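Local structure of probable tagatose 6-phosphate kinase (Sinorhizobium meliloti, 3TXV) at residues E344-L347 with Q348-F351; A368-D371 with E372-L376; I50-T53 with C54-N58; D416-L419 with Q420-A424; L32-E35 with A36-R40. The protein probably acts in carbohydrate metabolism, possibly as a tagatose-6-phosphate kinase, and belongs to a family resembling the GatZ/KbaZ subunit of tagatose-1,6-bisphosphate aldolase. One frame throughout, in Å; residues are numbered along the deposited sequence.

How the contacts relate
The chain closes eight parallel strands into a barrel; contacts 3 and 5 are parts of it, and contact 4 lies on the C-terminal helix packed against it. Contact 5 lies on the helix between the first two strands. It touches contact 4, where Asp416 OD2 and Arg40 NH2 form a salt bridge of 2.6 Å; the two centres are about 11 Å apart. Contact 5 also meets contact 3, with Ile50 CD1 3.9 Å from Ile34 CG2. Contacts 1 and 2 sit further out on two successive helices, centres about 23 Å apart. Contact 3 is nearest the middle of the chain, and Cys54 there touches His95, which with Glu178 and His265 may form a vacant, unconfirmed metal site.

Contact 1 (E344-L347 with Q348-F351); sequences EQRL and QRHF
Arg349 folds back over the preceding turn of helix 342-351 and lays one face of its guanidinium against the backbone of Gln345 and Arg346. The bend is at chi3 (-63°), and it sets Arg346 CA 3.4 Å above the guanidinium plane, near the edge of the group. The two terminal nitrogens also touch the roots of the neighbouring side chains: NH1 comes to 3.5 Å from Gln345 CB, while NH2 is 3.6 Å from Arg346 CB. Arg346 crosses Arg349 at about a right angle, the planes of the two guanidinium groups being 56° apart, and its own head leads away, so that Arg346 NE stays 6.0 Å from Arg349 NH2. One residue on, the His350 ring turns an edge to the same turn, CD2 lying 3.4 Å from Arg346 O. Leu347 and Phe351 also cross at roughly a right angle; here the methyl CD1 of Leu347 rests 3.8 Å from Phe351 CB, and Leu347 O sits at the ring edge. Behind these side chains run ordinary helix bonds, such as Arg349 N to Gln345 O at 2.9 Å. Outside the turn, Glu324 forms a salt bridge with Arg349 NE, Trp334 makes a cation-pi contact with the same side chain, and Tyr301 OH bonds His350 ND1. With an alanine at Arg349, Glu324 would probably lose its charged mate and Trp334 its cation, and the backbone of Gln345 and Arg346 would be stripped of its flat cover. Glu324, paired with Arg349 and touching Arg346, probably offsets some of the like charge of the two arginines.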
loop_
_atom_site.group_PDB
_atom_site.type_symbol
_atom_site.label_atom_id
_atom_site.label_comp_id
_atom_site.label_asym_id
_atom_site.label_seq_id
_atom_site.Cartn_x
_atom_site.Cartn_y
_atom_site.Cartn_z
ATOM N N GLU A 344 -1.583 -27.143 -0.421
ATOM C CA GLU A 344 -0.967 -25.959 -1.043
ATOM C C GLU A 344 -1.701 -24.646 -0.695
ATOM O O GLU A 344 -1.072 -23.607 -0.540
ATOM C CB GLU A 344 -0.826 -26.122 -2.564
ATOM C CG GLU A 344 -0.198 -24.923 -3.281
ATOM C CD GLU A 344 1.284 -24.780 -2.967
ATOM O OE1 GLU A 344 1.787 -25.523 -2.083
ATOM O OE2 GLU A 344 1.962 -23.934 -3.604
ATOM N N GLN A 345 -3.024 -24.700 -0.581
ATOM C CA GLN A 345 -3.816 -23.535 -0.214
ATOM C C GLN A 345 -3.610 -23.129 1.235
ATOM O O GLN A 345 -3.620 -21.947 1.542
ATOM C CB GLN A 345 -5.306 -23.786 -0.491
ATOM C CG GLN A 345 -5.709 -23.422 -1.907
ATOM C CD GLN A 345 -7.020 -24.037 -2.367
ATOM O OE1 GLN A 345 -7.082 -24.617 -3.442
ATOM N NE2 GLN A 345 -8.068 -23.919 -1.557
ATOM N N ARG A 346 -3.446 -24.108 2.123
ATOM C CA ARG A 346 -3.166 -23.841 3.538
ATOM C C ARG A 346 -1.831 -23.070 3.674
ATOM O O ARG A 346 -1.814 -21.917 4.112
ATOM C CB ARG A 346 -3.194 -25.128 4.390
ATOM C CG ARG A 346 -3.275 -24.863 5.887
ATOM C CD ARG A 346 -3.528 -26.116 6.767
ATOM N NE ARG A 346 -2.280 -26.748 7.212
ATOM C CZ ARG A 346 -1.460 -27.485 6.432
ATOM N NH1 ARG A 346 -1.725 -27.720 5.139
ATOM N NH2 ARG A 346 -0.348 -27.998 6.937
ATOM N N LEU A 347 -0.732 -23.677 3.250
ATOM C CA LEU A 347 0.536 -23.005 3.251
ATOM C C LEU A 347 0.371 -21.535 2.846
ATOM O O LEU A 347 0.823 -20.629 3.539
ATOM C CB LEU A 347 1.522 -23.764 2.350
ATOM C CG LEU A 347 2.719 -23.084 1.678
ATOM C CD1 LEU A 347 3.519 -22.343 2.664
ATOM C CD2 LEU A 347 3.572 -24.113 1.065
ATOM N N GLN A 348 -0.305 -21.299 1.741
ATOM C CA GLN A 348 -0.401 -19.966 1.197
ATOM C C GLN A 348 -1.350 -19.014 1.888
ATOM O O GLN A 348 -1.185 -17.795 1.780
ATOM C CB GLN A 348 -0.715 -20.014 -0.279
ATOM C CG GLN A 348 0.436 -19.515 -1.060
ATOM C CD GLN A 348 1.296 -20.620 -1.513
ATOM O OE1 GLN A 348 0.779 -21.639 -1.970
ATOM N NE2 GLN A 348 2.618 -20.450 -1.415
ATOM N N ARG A 349 -2.355 -19.541 2.571
ATOM C CA ARG A 349 -3.220 -18.668 3.339
ATOM C C ARG A 349 -2.413 -17.889 4.384
ATOM O O ARG A 349 -2.732 -16.732 4.680
ATOM C CB ARG A 349 -4.346 -19.446 3.994
ATOM C CG ARG A 349 -5.552 -19.564 3.129
ATOM C CD ARG A 349 -6.770 -20.050 3.888
ATOM N NE ARG A 349 -6.634 -21.399 4.434
ATOM C CZ ARG A 349 -6.668 -22.510 3.707
ATOM N NH1 ARG A 349 -6.803 -22.432 2.387
ATOM N NH2 ARG A 349 -6.546 -23.700 4.308
ATOM N N HIS A 350 -1.354 -18.511 4.904
ATOM C CA HIS A 350 -0.548 -17.912 5.967
ATOM C C HIS A 350 0.770 -17.328 5.462
ATOM O O HIS A 350 1.260 -16.292 5.971
ATOM C CB HIS A 350 -0.298 -18.945 7.101
ATOM C CG HIS A 350 -1.554 -19.554 7.622
ATOM N ND1 HIS A 350 -2.328 -18.948 8.585
ATOM C CD2 HIS A 350 -2.222 -20.669 7.255
ATOM C CE1 HIS A 350 -3.408 -19.672 8.811
ATOM N NE2 HIS A 350 -3.364 -20.728 8.019
ATOM N N PHE A 351 1.351 -17.979 4.458
ATOM C CA PHE A 351 2.751 -17.713 4.195
ATOM C C PHE A 351 3.098 -16.982 2.935
ATOM O O PHE A 351 4.201 -16.451 2.818
ATOM C CB PHE A 351 3.561 -18.967 4.395
ATOM C CG PHE A 351 3.499 -19.454 5.801
ATOM C CD1 PHE A 351 4.122 -18.722 6.828
ATOM C CD2 PHE A 351 2.787 -20.590 6.131
ATOM C CE1 PHE A 351 4.059 -19.127 8.150
ATOM C CE2 PHE A 351 2.727 -21.011 7.485
ATOM C CZ PHE A 351 3.368 -20.275 8.478
#

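Contact 2 (A368-D371 with E372-L376); sequences AAVD and ELMSL
Helix 364-376 brings Val370 and Met374, a selenomethionine in this crystal, one turn apart onto the same flank. The two side chains run along each other in one direction, with Val370 CG1 3.9 Å from Met374 CG. Val370 places that methyl trans to its own backbone N (chi1 165°), while Met374 bends at chi2 and chi3 and carries its selenium onward, away from the valine. Beneath them Met374 N bonds Val370 O at 2.7 Å. One residue on, Ser375 N bonds Asp371 O at 3.2 Å. Ser375 OG also leans back over this turn and has two weak acceptors to share one proton, Asp371 O at 3.1 Å and Glu372 O at 3.4 Å, with no clear preference. Around the helix, Ala369, Val370 and Leu373 pack on Leu319 of helix 319-329. Leu373 continues to Asp304 and Ala307 of helix 290-310, where Met374 meets Leu300, and Arg315, in the loop between those two helices, touches Glu372, Leu373 and Leu376.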
loop_
_atom_site.group_PDB
_atom_site.type_symbol
_atom_site.label_atom_id
_atom_site.label_comp_id
_atom_site.label_asym_id
_atom_site.label_seq_id
_atom_site.Cartn_x
_atom_site.Cartn_y
_atom_site.Cartn_z
ATOM N N ALA A 368 -10.384 -10.040 17.417
ATOM C CA ALA A 368 -10.662 -10.325 18.807
ATOM C C ALA A 368 -9.635 -11.312 19.295
ATOM O O ALA A 368 -9.276 -11.319 20.486
ATOM C CB ALA A 368 -12.053 -10.902 18.952
ATOM N N ALA A 369 -9.175 -12.161 18.379
ATOM C CA ALA A 369 -8.085 -13.070 18.690
ATOM C C ALA A 369 -6.771 -12.276 18.935
ATOM O O ALA A 369 -6.065 -12.496 19.942
ATOM C CB ALA A 369 -7.936 -14.088 17.604
ATOM N N VAL A 370 -6.481 -11.333 18.043
ATOM C CA VAL A 370 -5.350 -10.446 18.219
ATOM C C VAL A 370 -5.400 -9.793 19.593
ATOM O O VAL A 370 -4.434 -9.869 20.337
ATOM C CB VAL A 370 -5.243 -9.412 17.091
ATOM C CG1 VAL A 370 -4.297 -8.291 17.462
ATOM C CG2 VAL A 370 -4.764 -10.091 15.819
ATOM N N ASP A 371 -6.527 -9.193 19.956
ATOM C CA ASP A 371 -6.665 -8.546 21.263
ATOM C C ASP A 371 -6.587 -9.509 22.432
ATOM O O ASP A 371 -6.103 -9.157 23.492
ATOM C CB ASP A 371 -7.936 -7.698 21.320
ATOM C CG ASP A 371 -7.786 -6.360 20.541
ATOM O OD1 ASP A 371 -7.330 -6.363 19.360
ATOM O OD2 ASP A 371 -8.123 -5.292 21.120
ATOM N N GLU A 372 -7.036 -10.737 22.250
ATOM C CA GLU A 372 -6.839 -11.714 23.301
ATOM C C GLU A 372 -5.321 -11.889 23.515
ATOM O O GLU A 372 -4.834 -11.925 24.653
ATOM C CB GLU A 372 -7.530 -13.037 22.947
ATOM C CG GLU A 372 -7.643 -14.020 24.103
ATOM C CD GLU A 372 -8.593 -15.195 23.813
ATOM O OE1 GLU A 372 -8.344 -15.983 22.876
ATOM O OE2 GLU A 372 -9.602 -15.352 24.534
ATOM N N LEU A 373 -4.587 -11.950 22.399
ATOM C CA LEU A 373 -3.177 -12.283 22.388
ATOM C C LEU A 373 -2.343 -11.118 22.828
ATOM O O LEU A 373 -1.397 -11.307 23.580
ATOM C CB LEU A 373 -2.744 -12.730 20.992
ATOM C CG LEU A 373 -1.257 -12.764 20.622
ATOM C CD1 LEU A 373 -0.479 -13.756 21.472
ATOM C CD2 LEU A 373 -1.076 -13.065 19.139
HETATM N N MSE A 374 -2.678 -9.923 22.350
HETATM C CA MSE A 374 -1.958 -8.711 22.735
HETATM C C MSE A 374 -2.087 -8.399 24.219
HETATM O O MSE A 374 -1.144 -7.872 24.829
HETATM C CB MSE A 374 -2.410 -7.496 21.917
HETATM C CG MSE A 374 -1.929 -7.542 20.483
HETATM SE SE MSE A 374 -0.038 -7.944 20.429
HETATM C CE MSE A 374 0.549 -6.132 20.394
ATOM N N SER A 375 -3.245 -8.725 24.785
ATOM C CA SER A 375 -3.557 -8.326 26.132
ATOM C C SER A 375 -3.082 -9.417 27.086
ATOM O O SER A 375 -2.800 -9.169 28.263
ATOM C CB SER A 375 -5.056 -8.054 26.273
ATOM O OG SER A 375 -5.770 -9.247 26.555
ATOM N N LEU A 376 -2.990 -10.634 26.576
ATOM C CA LEU A 376 -2.410 -11.706 27.349
ATOM C C LEU A 376 -0.897 -11.513 27.488
ATOM O O LEU A 376 -0.285 -12.108 28.386
ATOM C CB LEU A 376 -2.712 -13.029 26.696
ATOM C CG LEU A 376 -2.022 -14.255 27.246
ATOM C CD1 LEU A 376 -2.562 -14.459 28.626
ATOM C CD2 LEU A 376 -2.333 -15.434 26.363
#

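Contact 3 (I50-T53 with C54-N58)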
loop_
_atom_site.group_PDB
_atom_site.type_symbol
_atom_site.label_atom_id
_atom_site.label_comp_id
_atom_site.label_asym_id
_atom_site.label_seq_id
_atom_site.Cartn_x
_atom_site.Cartn_y
_atom_site.Cartn_z
ATOM N N ILE A 50 0.807 8.536 3.301
ATOM C CA ILE A 50 -0.127 7.424 3.441
ATOM C C ILE A 50 -1.246 7.423 2.381
ATOM O O ILE A 50 -1.940 8.432 2.177
ATOM C CB ILE A 50 -0.697 7.333 4.833
ATOM C CG1 ILE A 50 0.432 7.134 5.803
ATOM C CG2 ILE A 50 -1.623 6.141 4.936
ATOM C CD1 ILE A 50 0.101 7.658 7.174
ATOM N N GLU A 51 -1.414 6.268 1.732
ATOM C CA GLU A 51 -2.286 6.141 0.563
ATOM C C GLU A 51 -3.452 5.181 0.812
ATOM O O GLU A 51 -3.322 4.235 1.555
ATOM C CB GLU A 51 -1.468 5.676 -0.651
ATOM C CG GLU A 51 -0.265 6.542 -0.967
ATOM C CD GLU A 51 -0.205 6.905 -2.438
ATOM O OE1 GLU A 51 -1.301 7.041 -3.048
ATOM O OE2 GLU A 51 0.924 7.054 -2.990
ATOM N N ALA A 52 -4.591 5.449 0.194
ATOM C CA ALA A 52 -5.722 4.536 0.178
ATOM C C ALA A 52 -6.140 4.308 -1.291
ATOM O O ALA A 52 -5.833 5.151 -2.125
ATOM C CB ALA A 52 -6.838 5.127 0.980
ATOM N N THR A 53 -6.789 3.184 -1.618
ATOM C CA THR A 53 -7.228 2.902 -3.021
ATOM C C THR A 53 -8.717 3.113 -3.233
ATOM O O THR A 53 -9.496 2.911 -2.327
ATOM C CB THR A 53 -6.929 1.438 -3.550
ATOM O OG1 THR A 53 -7.155 0.474 -2.522
ATOM C CG2 THR A 53 -5.530 1.281 -4.105
ATOM N N CYS A 54 -9.092 3.482 -4.454
ATOM C CA CYS A 54 -10.474 3.689 -4.865
ATOM C C CYS A 54 -11.415 2.736 -4.175
ATOM O O CYS A 54 -12.327 3.169 -3.453
ATOM C CB CYS A 54 -10.593 3.515 -6.386
ATOM S SG CYS A 54 -9.926 1.862 -7.079
ATOM N N ASN A 55 -11.168 1.441 -4.413
ATOM C CA ASN A 55 -11.865 0.294 -3.794
ATOM C C ASN A 55 -11.942 0.293 -2.271
ATOM O O ASN A 55 -12.982 0.013 -1.687
ATOM C CB ASN A 55 -11.161 -0.985 -4.200
ATOM C CG ASN A 55 -11.591 -1.503 -5.563
ATOM O OD1 ASN A 55 -12.583 -1.069 -6.175
ATOM N ND2 ASN A 55 -10.832 -2.475 -6.044
ATOM N N GLN A 56 -10.810 0.579 -1.645
ATOM C CA GLN A 56 -10.667 0.553 -0.208
ATOM C C GLN A 56 -11.572 1.611 0.431
ATOM O O GLN A 56 -12.263 1.313 1.402
ATOM C CB GLN A 56 -9.177 0.766 0.125
ATOM C CG GLN A 56 -8.734 0.631 1.582
ATOM C CD GLN A 56 -7.294 1.136 1.791
ATOM O OE1 GLN A 56 -6.921 1.605 2.884
ATOM N NE2 GLN A 56 -6.483 1.050 0.732
ATOM N N VAL A 57 -11.578 2.831 -0.116
ATOM C CA VAL A 57 -12.288 3.948 0.503
ATOM C C VAL A 57 -12.883 4.912 -0.509
ATOM O O VAL A 57 -12.174 5.455 -1.341
ATOM C CB VAL A 57 -11.416 4.737 1.564
ATOM C CG1 VAL A 57 -10.510 3.788 2.388
ATOM C CG2 VAL A 57 -10.620 5.922 0.950
ATOM N N ASN A 58 -14.193 5.125 -0.428
ATOM C CA ASN A 58 -14.889 6.032 -1.335
ATOM C C ASN A 58 -16.207 6.458 -0.716
ATOM O O ASN A 58 -16.564 5.943 0.332
ATOM C CB ASN A 58 -15.109 5.383 -2.712
ATOM C CG ASN A 58 -15.798 4.031 -2.627
ATOM O OD1 ASN A 58 -16.921 3.909 -2.121
ATOM N ND2 ASN A 58 -15.125 3.003 -3.133
#
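Thr53 turns its OG1 in between its backbone N and carbonyl carbon (chi1 39°), and Gln56 runs out fully extended with CG opposite its own N (chi1 -174°); together these torsions make the two side chains cross at about a right angle. Thr53 OG1 then lies against the root of the glutamine, 3.3 Å from Gln56 CB, while the amide end of Gln56 reaches back alongside Ala52 and Thr53 N. Beside it, Ala52 CB meets the methyl CG2 of Val57 at 3.9 Å, and Phe71 of helix 68-81 packs on Ala52, Gln56 and Val57 alike. The backbone fixes this fold-back. Val57 N bonds Thr53 O at 3.0 Å, and Gln56 N adds a weak bond to the same oxygen. One step further, Asn58 ND2 donates to Cys54 O at 2.8 Å, and its OD1 takes weak bonds from the backbone of Asp60 and Gly62. An alpha-turn thus ends strand 48-53 and starts the loop to helix 68-81. This is the C-terminal edge of a beta/alpha barrel, where such folds keep their active sites, consistent with Cys54 touching His95 of a possible but unconfirmed metal site.

Contact 4 (D416-L419 with Q420-A424); sequences DAVL and QDYFA
Val418 O takes two donors across this turn of helix 407-424, the backbone N of Asp421 and a water. Asp421 N is 3.0 Å away from this oxygen. The water donates a longer bond of 3.3 Å to Val418 O and one of 2.6 Å to Asp421 OD2, so it bridges carboxylate and carbonyl. Asp421 can reach it because chi1 (-61°) swings the carboxylate back along the helix. Leu419 O is likewise shared, receiving Phe423 N at 3.2 Å and, more weakly, Tyr422 N; the Phe423 ring adds its edge, and Leu419 O lies in the ring plane there, next to CD2. Gln420 N bonds Asp416 O at 2.7 Å. The polar ends of Asp416 and Gln420 turn to Arg40, by salt bridge and weak hydrogen bond respectively, while Tyr422 OH reaches Thr267 O weakly. Tyr422 also runs alongside Val418, CE1 lying 3.9 Å from Val418 CG1. A leucine in place of Asp421 would probably leave the water without its carboxylate acceptor and Val418 O without the bridge. The helix itself packs Leu419 onto helix 31-43 and strand 23-26, Val418 onto helix 290-310, and Asp421 and Tyr422 onto helix 272-280.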
loop_
_atom_site.group_PDB
_atom_site.type_symbol
_atom_site.label_atom_id
_atom_site.label_comp_id
_atom_site.label_asym_id
_atom_site.label_seq_id
_atom_site.Cartn_x
_atom_site.Cartn_y
_atom_site.Cartn_z
ATOM N N ASP A 416 8.933 -1.786 11.320
ATOM C CA ASP A 416 10.029 -0.816 11.210
ATOM C C ASP A 416 11.235 -1.389 10.460
ATOM O O ASP A 416 11.894 -0.689 9.720
ATOM C CB ASP A 416 10.413 -0.342 12.610
ATOM C CG ASP A 416 11.114 1.001 12.607
ATOM O OD1 ASP A 416 10.451 2.024 12.321
ATOM O OD2 ASP A 416 12.316 1.050 12.920
ATOM N N ALA A 417 11.499 -2.678 10.616
ATOM C CA ALA A 417 12.596 -3.287 9.860
ATOM C C ALA A 417 12.414 -3.192 8.324
ATOM O O ALA A 417 13.374 -2.952 7.593
ATOM C CB ALA A 417 12.852 -4.717 10.318
ATOM N N VAL A 418 11.183 -3.354 7.847
ATOM C CA VAL A 418 10.863 -3.171 6.428
ATOM C C VAL A 418 11.008 -1.693 6.103
ATOM O O VAL A 418 11.780 -1.321 5.223
ATOM C CB VAL A 418 9.433 -3.641 6.110
ATOM C CG1 VAL A 418 9.183 -3.662 4.610
ATOM C CG2 VAL A 418 9.141 -5.020 6.750
ATOM N N LEU A 419 10.304 -0.862 6.865
ATOM C CA LEU A 419 10.343 0.598 6.715
ATOM C C LEU A 419 11.714 1.249 6.697
ATOM O O LEU A 419 11.931 2.159 5.924
ATOM C CB LEU A 419 9.533 1.276 7.807
ATOM C CG LEU A 419 8.022 1.201 7.706
ATOM C CD1 LEU A 419 7.457 2.205 8.674
ATOM C CD2 LEU A 419 7.546 1.463 6.284
ATOM N N GLN A 420 12.615 0.810 7.571
ATOM C CA GLN A 420 13.999 1.295 7.569
ATOM C C GLN A 420 14.567 1.273 6.157
ATOM O O GLN A 420 15.208 2.245 5.749
ATOM C CB GLN A 420 14.923 0.459 8.474
ATOM C CG GLN A 420 15.382 1.122 9.786
ATOM C CD GLN A 420 16.442 0.278 10.557
ATOM O OE1 GLN A 420 16.377 0.105 11.798
ATOM N NE2 GLN A 420 17.419 -0.248 9.810
ATOM N N ASP A 421 14.336 0.195 5.402
ATOM C CA ASP A 421 14.993 0.084 4.100
ATOM C C ASP A 421 14.442 1.087 3.095
ATOM O O ASP A 421 15.158 1.527 2.208
ATOM C CB ASP A 421 14.925 -1.343 3.533
ATOM C CG ASP A 421 15.611 -2.382 4.433
ATOM O OD1 ASP A 421 16.681 -2.087 5.022
ATOM O OD2 ASP A 421 15.060 -3.509 4.535
ATOM N N TYR A 422 13.175 1.456 3.242
ATOM C CA TYR A 422 12.563 2.389 2.313
ATOM C C TYR A 422 13.086 3.790 2.552
ATOM O O TYR A 422 13.440 4.489 1.602
ATOM C CB TYR A 422 11.035 2.303 2.336
ATOM C CG TYR A 422 10.551 1.072 1.598
ATOM C CD1 TYR A 422 10.415 -0.149 2.256
ATOM C CD2 TYR A 422 10.270 1.111 0.234
ATOM C CE1 TYR A 422 9.996 -1.288 1.590
ATOM C CE2 TYR A 422 9.852 -0.045 -0.451
ATOM C CZ TYR A 422 9.717 -1.238 0.241
ATOM O OH TYR A 422 9.307 -2.388 -0.400
ATOM N N PHE A 423 13.196 4.192 3.807
ATOM C CA PHE A 423 13.745 5.495 4.071
ATOM C C PHE A 423 15.243 5.534 3.763
ATOM O O PHE A 423 15.776 6.561 3.358
ATOM C CB PHE A 423 13.435 5.928 5.493
ATOM C CG PHE A 423 12.000 6.247 5.709
ATOM C CD1 PHE A 423 11.533 7.543 5.543
ATOM C CD2 PHE A 423 11.089 5.245 6.051
ATOM C CE1 PHE A 423 10.174 7.835 5.748
ATOM C CE2 PHE A 423 9.738 5.532 6.233
ATOM C CZ PHE A 423 9.288 6.822 6.087
ATOM N N ALA A 424 15.920 4.408 3.919
ATOM C CA ALA A 424 17.331 4.367 3.594
ATOM C C ALA A 424 17.546 4.681 2.116
ATOM O O ALA A 424 18.557 5.293 1.726
ATOM C CB ALA A 424 17.915 3.017 3.924
HETATM O O HOH W 1 12.654 -4.192 3.951
#

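Contact 5 (L32-E35 with A36-R40)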
loop_
_atom_site.group_PDB
_atom_site.type_symbol
_atom_site.label_atom_id
_atom_site.label_comp_id
_atom_site.label_asym_id
_atom_site.label_seq_id
_atom_site.Cartn_x
_atom_site.Cartn_y
_atom_site.Cartn_z
ATOM N N LEU A 32 -1.502 -0.455 13.124
ATOM C CA LEU A 32 -0.132 -0.592 13.581
ATOM C C LEU A 32 0.892 -0.290 12.511
ATOM O O LEU A 32 1.956 0.225 12.828
ATOM C CB LEU A 32 0.134 -1.953 14.169
ATOM C CG LEU A 32 -0.516 -2.177 15.522
ATOM C CD1 LEU A 32 -0.639 -3.686 15.778
ATOM C CD2 LEU A 32 0.271 -1.488 16.641
ATOM N N VAL A 33 0.602 -0.603 11.250
ATOM C CA VAL A 33 1.521 -0.199 10.185
ATOM C C VAL A 33 1.531 1.343 10.069
ATOM O O VAL A 33 2.580 1.954 9.937
ATOM C CB VAL A 33 1.220 -0.865 8.801
ATOM C CG1 VAL A 33 2.155 -0.303 7.696
ATOM C CG2 VAL A 33 1.350 -2.358 8.878
ATOM N N ILE A 34 0.377 1.978 10.156
ATOM C CA ILE A 34 0.381 3.419 10.072
ATOM C C ILE A 34 1.220 4.033 11.223
ATOM O O ILE A 34 2.157 4.814 10.961
ATOM C CB ILE A 34 -1.054 3.984 9.994
ATOM C CG1 ILE A 34 -1.630 3.718 8.603
ATOM C CG2 ILE A 34 -1.062 5.488 10.248
ATOM C CD1 ILE A 34 -3.085 3.343 8.633
ATOM N N GLU A 35 0.892 3.653 12.471
ATOM C CA GLU A 35 1.627 4.053 13.675
ATOM C C GLU A 35 3.110 3.858 13.460
ATOM O O GLU A 35 3.903 4.746 13.745
ATOM C CB GLU A 35 1.149 3.221 14.860
ATOM C CG GLU A 35 1.837 3.452 16.246
ATOM C CD GLU A 35 1.012 2.822 17.390
ATOM O OE1 GLU A 35 -0.121 2.324 17.125
ATOM O OE2 GLU A 35 1.462 2.834 18.552
ATOM N N ALA A 36 3.476 2.701 12.926
ATOM C CA ALA A 36 4.873 2.373 12.677
ATOM C C ALA A 36 5.501 3.218 11.571
ATOM O O ALA A 36 6.658 3.629 11.660
ATOM C CB ALA A 36 4.998 0.909 12.357
ATOM N N ALA A 37 4.734 3.476 10.529
ATOM C CA ALA A 37 5.185 4.351 9.464
ATOM C C ALA A 37 5.406 5.723 10.007
ATOM O O ALA A 37 6.414 6.336 9.726
ATOM C CB ALA A 37 4.194 4.391 8.312
HETATM N N MSE A 38 4.469 6.218 10.785
HETATM C CA MSE A 38 4.668 7.532 11.356
HETATM C C MSE A 38 5.956 7.568 12.206
HETATM O O MSE A 38 6.846 8.349 11.921
HETATM C CB MSE A 38 3.431 7.987 12.127
HETATM C CG MSE A 38 2.289 8.497 11.256
HETATM SE SE MSE A 38 0.743 8.296 12.345
HETATM C CE MSE A 38 -0.560 9.473 11.548
ATOM N N LEU A 39 6.082 6.677 13.193
ATOM C CA LEU A 39 7.254 6.635 14.075
ATOM C C LEU A 39 8.590 6.689 13.346
ATOM O O LEU A 39 9.533 7.332 13.814
ATOM C CB LEU A 39 7.210 5.432 15.028
ATOM C CG LEU A 39 6.165 5.485 16.171
ATOM C CD1 LEU A 39 6.172 4.236 17.034
ATOM C CD2 LEU A 39 6.310 6.727 17.068
ATOM N N ARG A 40 8.691 6.032 12.201
ATOM C CA ARG A 40 9.939 6.071 11.461
ATOM C C ARG A 40 10.137 7.443 10.821
ATOM O O ARG A 40 11.218 8.048 10.954
ATOM C CB ARG A 40 9.999 4.935 10.443
ATOM C CG ARG A 40 10.974 5.148 9.300
ATOM C CD ARG A 40 12.395 5.174 9.739
ATOM N NE ARG A 40 12.658 4.074 10.654
ATOM C CZ ARG A 40 13.867 3.608 10.942
ATOM N NH1 ARG A 40 14.940 4.140 10.377
ATOM N NH2 ARG A 40 14.001 2.600 11.790
#
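Ile34 and Met38, the latter a selenomethionine, sit one turn apart and extend alongside each other from the same flank of the helix, with the branch methyl CG2 of Ile34 3.9 Å from the selenium of Met38. Met38 gets there with an extended chain beyond CG, while CG2 of Ile34 stands trans to the backbone N, on the side facing the next turn. The neighbouring alanines keep close to the backbone instead: Ala36 CB approaches Leu32 O to 3.2 Å, and Ala37 CB comes to 3.3 Å from Val33 O. On the outer side, Leu39 drapes its branch point over the turn below, CG 3.4 Å from Glu35 O.

Four consecutive backbone bonds set the turn from which these side chains spring. They run from Ala36 N to Leu32 O, Ala37 N to Val33 O, Met38 N to Ile34 O at 2.7 Å, and Leu39 N to Glu35 O at 3.0 Å. Farther out, Lys408 pairs with Glu35 OE2 in a salt bridge, which ties this helix to helix 407-424. Val75, Ile78 and Ala79 of helix 68-81 line the side of Met38, Ile78 also touching Ile34, and Leu292, Thr293 and Leu296 of helix 290-310 receive Val33.

Ala36 faces Val415 of helix 407-424, so the helix has neighbours on three flanks. It is the crossover of the unit strand 23-26, helix 31-43, strand 48-53: the first right-handed beta-alpha-beta step of a beta/alpha barrel.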